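Local structure of xylose isomerase-like TIM barrel domain-containing protein (4KW2) at residues G25-T30 and V201-D206; Y50-F55 and L238-Y243. The protein is of unknown function but is probably an enzyme of the xylose isomerase-like TIM-barrel family, perhaps an isomerase. All blocks are in the same frame, centred on the assembly; numbering follows the deposited sequence.

Contact 1: residues G25-T30 and V201-D206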
# COMPACT_ATOMS: atom_id res chain seq x y z
N GLY A 25 -22.43 4.76 3.85
CA GLY A 25 -21.95 4.54 5.21
C GLY A 25 -20.44 4.60 5.30
O GLY A 25 -19.73 4.67 4.29
N ILE A 26 -19.95 4.58 6.53
CA ILE A 26 -18.51 4.56 6.77
C ILE A 26 -18.03 3.19 7.23
O ILE A 26 -18.73 2.49 7.97
CB ILE A 26 -18.12 5.63 7.81
CG1 ILE A 26 -16.61 5.85 7.78
CG2 ILE A 26 -18.58 5.26 9.21
CD1 ILE A 26 -16.16 7.00 8.65
N GLN A 27 -16.84 2.81 6.79
CA GLN A 27 -16.11 1.70 7.41
C GLN A 27 -15.41 2.24 8.64
O GLN A 27 -14.57 3.15 8.53
CB GLN A 27 -15.08 1.11 6.46
CG GLN A 27 -15.68 0.51 5.20
CD GLN A 27 -14.63 -0.10 4.30
OE1 GLN A 27 -13.70 -0.76 4.77
NE2 GLN A 27 -14.76 0.13 2.99
N THR A 28 -15.74 1.71 9.81
CA THR A 28 -15.15 2.22 11.06
C THR A 28 -13.63 1.99 11.09
O THR A 28 -12.93 2.68 11.83
CB THR A 28 -15.83 1.60 12.30
OG1 THR A 28 -15.73 0.18 12.26
CG2 THR A 28 -17.30 1.99 12.36
N TRP A 29 -13.13 1.06 10.29
CA TRP A 29 -11.68 0.88 10.13
C TRP A 29 -10.95 2.19 9.84
O TRP A 29 -9.79 2.38 10.23
CB TRP A 29 -11.37 -0.15 9.04
CG TRP A 29 -9.92 -0.40 8.91
CD1 TRP A 29 -9.11 -0.00 7.90
CD2 TRP A 29 -9.08 -1.06 9.87
NE1 TRP A 29 -7.81 -0.38 8.15
CE2 TRP A 29 -7.76 -1.03 9.36
CE3 TRP A 29 -9.30 -1.68 11.10
CZ2 TRP A 29 -6.68 -1.60 10.03
CZ3 TRP A 29 -8.24 -2.24 11.78
CH2 TRP A 29 -6.93 -2.20 11.24
N THR A 30 -11.62 3.10 9.14
CA THR A 30 -11.13 4.45 8.89
C THR A 30 -10.52 5.09 10.13
O THR A 30 -9.48 5.75 10.05
CB THR A 30 -12.28 5.34 8.38
OG1 THR A 30 -12.77 4.80 7.15
CG2 THR A 30 -11.83 6.78 8.16
N VAL A 201 -23.06 -4.52 -1.35
CA VAL A 201 -22.16 -3.56 -0.74
C VAL A 201 -21.02 -3.21 -1.71
O VAL A 201 -20.47 -4.09 -2.37
CB VAL A 201 -21.56 -4.11 0.58
CG1 VAL A 201 -20.57 -3.12 1.20
CG2 VAL A 201 -22.67 -4.43 1.57
N ALA A 202 -20.69 -1.93 -1.78
CA ALA A 202 -19.52 -1.48 -2.53
C ALA A 202 -18.52 -0.85 -1.56
O ALA A 202 -18.84 0.13 -0.90
CB ALA A 202 -19.92 -0.48 -3.59
N HIS A 203 -17.33 -1.43 -1.48
CA HIS A 203 -16.24 -0.88 -0.67
C HIS A 203 -15.44 0.14 -1.45
O HIS A 203 -14.81 -0.20 -2.45
CB HIS A 203 -15.30 -1.99 -0.21
CG HIS A 203 -15.76 -2.72 1.00
ND1 HIS A 203 -14.96 -3.63 1.66
CD2 HIS A 203 -16.91 -2.66 1.70
CE1 HIS A 203 -15.62 -4.11 2.71
NE2 HIS A 203 -16.80 -3.53 2.75
N LEU A 204 -15.48 1.39 -1.01
CA LEU A 204 -14.57 2.42 -1.50
C LEU A 204 -13.42 2.52 -0.52
O LEU A 204 -13.61 2.94 0.62
CB LEU A 204 -15.27 3.77 -1.57
CG LEU A 204 -15.85 4.19 -2.91
CD1 LEU A 204 -16.76 3.10 -3.45
CD2 LEU A 204 -16.58 5.51 -2.75
N LYS A 205 -12.23 2.14 -0.98
CA LYS A 205 -11.02 2.23 -0.18
C LYS A 205 -10.26 3.50 -0.56
O LYS A 205 -10.29 3.91 -1.72
CB LYS A 205 -10.14 1.00 -0.44
CG LYS A 205 -8.95 0.86 0.49
CD LYS A 205 -8.28 -0.50 0.30
CE LYS A 205 -6.86 -0.52 0.86
NZ LYS A 205 -6.83 -0.25 2.33
N ASP A 206 -9.60 4.11 0.41
CA ASP A 206 -8.78 5.30 0.19
C ASP A 206 -9.50 6.36 -0.62
O ASP A 206 -9.01 6.83 -1.64
CB ASP A 206 -7.45 4.91 -0.47
CG ASP A 206 -6.55 4.12 0.47
OD1 ASP A 206 -6.39 4.53 1.64
OD2 ASP A 206 -6.02 3.07 0.03

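Contact 2: residues Y50-F55 and L238-Y243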
# COMPACT_ATOMS: atom_id res chain seq x y z
N TYR A 50 -24.91 5.67 8.46
CA TYR A 50 -24.70 4.22 8.44
C TYR A 50 -23.25 3.86 8.75
O TYR A 50 -22.35 4.65 8.49
CB TYR A 50 -25.07 3.65 7.07
CG TYR A 50 -26.51 3.88 6.67
CD1 TYR A 50 -27.51 3.02 7.08
CD2 TYR A 50 -26.87 4.98 5.88
CE1 TYR A 50 -28.83 3.23 6.72
CE2 TYR A 50 -28.19 5.20 5.52
CZ TYR A 50 -29.16 4.32 5.94
OH TYR A 50 -30.47 4.52 5.59
N ALA A 51 -23.03 2.67 9.30
CA ALA A 51 -21.68 2.22 9.61
C ALA A 51 -21.49 0.73 9.34
O ALA A 51 -22.40 -0.07 9.55
CB ALA A 51 -21.35 2.55 11.05
N GLU A 52 -20.31 0.38 8.84
CA GLU A 52 -19.86 -1.01 8.75
C GLU A 52 -18.72 -1.16 9.75
O GLU A 52 -17.62 -0.65 9.53
CB GLU A 52 -19.38 -1.34 7.33
CG GLU A 52 -18.74 -2.73 7.21
CD GLU A 52 -18.36 -3.09 5.79
OE1 GLU A 52 -18.72 -2.34 4.85
OE2 GLU A 52 -17.69 -4.14 5.60
N ALA A 53 -18.98 -1.87 10.85
CA ALA A 53 -18.03 -1.92 11.95
C ALA A 53 -17.18 -3.19 11.96
O ALA A 53 -17.69 -4.30 11.77
CB ALA A 53 -18.75 -1.74 13.27
N PHE A 54 -15.89 -3.00 12.18
CA PHE A 54 -14.94 -4.09 12.35
C PHE A 54 -14.79 -4.41 13.84
O PHE A 54 -14.85 -3.50 14.69
CB PHE A 54 -13.58 -3.73 11.74
CG PHE A 54 -12.77 -2.79 12.59
CD1 PHE A 54 -12.98 -1.42 12.53
CD2 PHE A 54 -11.82 -3.28 13.46
CE1 PHE A 54 -12.25 -0.55 13.33
CE2 PHE A 54 -11.09 -2.42 14.27
CZ PHE A 54 -11.30 -1.05 14.20
N PHE A 55 -14.56 -5.68 14.14
CA PHE A 55 -14.45 -6.15 15.52
C PHE A 55 -13.09 -5.85 16.14
O PHE A 55 -12.09 -5.64 15.44
CB PHE A 55 -14.68 -7.67 15.56
CG PHE A 55 -16.13 -8.08 15.56
CD1 PHE A 55 -17.15 -7.21 15.19
CD2 PHE A 55 -16.47 -9.39 15.88
CE1 PHE A 55 -18.47 -7.62 15.19
CE2 PHE A 55 -17.79 -9.81 15.88
CZ PHE A 55 -18.79 -8.92 15.53
N LEU A 238 -25.35 -0.68 -0.26
CA LEU A 238 -24.59 0.18 0.64
C LEU A 238 -23.25 0.53 0.02
O LEU A 238 -22.48 -0.35 -0.34
CB LEU A 238 -24.40 -0.52 1.98
CG LEU A 238 -23.48 0.12 3.03
CD1 LEU A 238 -24.09 1.42 3.54
CD2 LEU A 238 -23.21 -0.85 4.17
N ILE A 239 -22.97 1.83 -0.11
CA ILE A 239 -21.63 2.30 -0.43
C ILE A 239 -20.92 2.52 0.89
O ILE A 239 -21.25 3.44 1.65
CB ILE A 239 -21.63 3.63 -1.22
CG1 ILE A 239 -22.47 3.51 -2.49
CG2 ILE A 239 -20.20 4.02 -1.60
CD1 ILE A 239 -22.61 4.82 -3.23
N SER A 240 -19.93 1.68 1.16
CA SER A 240 -19.23 1.70 2.42
C SER A 240 -17.83 2.27 2.20
O SER A 240 -16.97 1.63 1.57
CB SER A 240 -19.16 0.28 2.98
OG SER A 240 -18.85 0.32 4.35
N ILE A 241 -17.61 3.49 2.69
CA ILE A 241 -16.38 4.21 2.39
C ILE A 241 -15.32 4.08 3.48
O ILE A 241 -15.61 4.03 4.68
CB ILE A 241 -16.64 5.70 2.08
CG1 ILE A 241 -16.98 6.50 3.33
CG2 ILE A 241 -17.77 5.85 1.06
CD1 ILE A 241 -16.18 7.78 3.45
N GLU A 242 -14.07 4.02 3.04
CA GLU A 242 -12.92 4.06 3.92
C GLU A 242 -12.01 5.15 3.36
O GLU A 242 -11.96 5.36 2.15
CB GLU A 242 -12.22 2.69 3.91
CG GLU A 242 -11.12 2.50 4.95
CD GLU A 242 -9.75 3.01 4.52
OE1 GLU A 242 -9.51 3.25 3.31
OE2 GLU A 242 -8.89 3.15 5.41
N TYR A 243 -11.31 5.84 4.25
CA TYR A 243 -10.24 6.73 3.81
C TYR A 243 -9.11 6.77 4.82
O TYR A 243 -9.26 6.32 5.95
CB TYR A 243 -10.78 8.14 3.51
CG TYR A 243 -11.27 8.96 4.70
CD1 TYR A 243 -12.59 8.89 5.13
CD2 TYR A 243 -10.42 9.85 5.35
CE1 TYR A 243 -13.04 9.66 6.18
CE2 TYR A 243 -10.86 10.62 6.42
CZ TYR A 243 -12.18 10.53 6.82
OH TYR A 243 -12.63 11.30 7.86

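Contact 1: residues G25-T30 and V201-D206
Gln27 reaches over the imidazole of His203 on the inside of a TIM barrel, from the first strand, 23-27, to the seventh, 199-204. The eighth strand, 238-241, runs between them, so a long side chain suits the span. Gln27 is extended beyond CG, and its NE2 lies above one face of the ring, 3.6 Å from His203 CG. Amide and ring planes are 30° apart, and NE2 sits toward the rim. Across these two segments the meeting is packing; Gln27 NE2 makes its hydrogen bond to Ser240 O in the intervening strand. His203 NE2 is hydrogen-bonded to Glu52 OE2; a flat ring with nitrogens at its rim suits a place where a face is packed and the rim can bond.

Beyond this compact centre, toward the strand ends, the contact thins out. Lys205 and Asp206 are exposed to solvent, while Trp29, partly exposed, packs against Ala214 of a second subunit. The chain leaves strand 23-27 through a 3-10 turn in which Thr30 offers a hydroxyl as well as its backbone N to one carbonyl: OG1 lies in the carbonyl plane, 2.8 Å from Gln27 O.

Contact 2: residues Y50-F55 and L238-Y243
Glu52 and Ser240 meet on the inside of the barrel, over the strand between them, and the serine hydroxyl lies beside the acid. Ser240 OG donates to Glu52 OE1 over 2.7 Å, reaching that oxygen on its anti side and 27° out of the carboxylate plane, so the approach is tilted rather than flat. Two torsions bring the groups together. Glu52 holds CG anti to its backbone nitrogen (chi1 173°) and runs on extended, which carries the carboxylate forward. Ser240 likewise places OG opposite its nitrogen (chi1 -162°), on the side of the acid. The serine oxygen also rests 3.5 Å from Glu52 CB, so it lies alongside the stem of the acid as well as at its end; a short hydroxyl-bearing side chain fits this narrow gap.

The two residues belong to the second and eighth strands of the closed parallel barrel, 50-53 and 238-241, which flank strand 23-27; Glu52 CA and Ser240 CA are 6.9 Å apart. Held through both oxygens, by Ser240 at OE1 and by Thr122 OG1 and His203 NE2 at OE2, the buried carboxylate should turn little.

Two residues earlier on both strands the meeting becomes apolar. The CD1 branch of Leu238 comes to within 4.3 Å of Tyr50 CB. Gly25, in the strand between, bonds through its backbone to Ile239 and Ile241; glycine suits the place because a side chain there would run into both Tyr50 and Leu238. Branched and oily, the leucine fills the interior here and packs on Ile93 too, whereas Tyr50 touches it with its stem, and its side chain also packs on Lys91.

In the fold
Both contacts are buried in the barrel core, with centres about 4 Å apart, and each spans a pair of strands separated by one other. Contact 1 links the first and seventh strands across the eighth; contact 2 links the second and eighth across the first, so each supplies the strand that the other bridges. Backbone pairing joins them directly, as in the probable hydrogen bonds Gln27 N to Ile241 O and Leu204 O to Glu242 N. Their chemistry differs: contact 1 has no hydrogen bond of its own and grows exposed at one end, whereas contact 2 combines a buried polar bond with an apolar contact. His203 and Glu52 tie the two into one polar network.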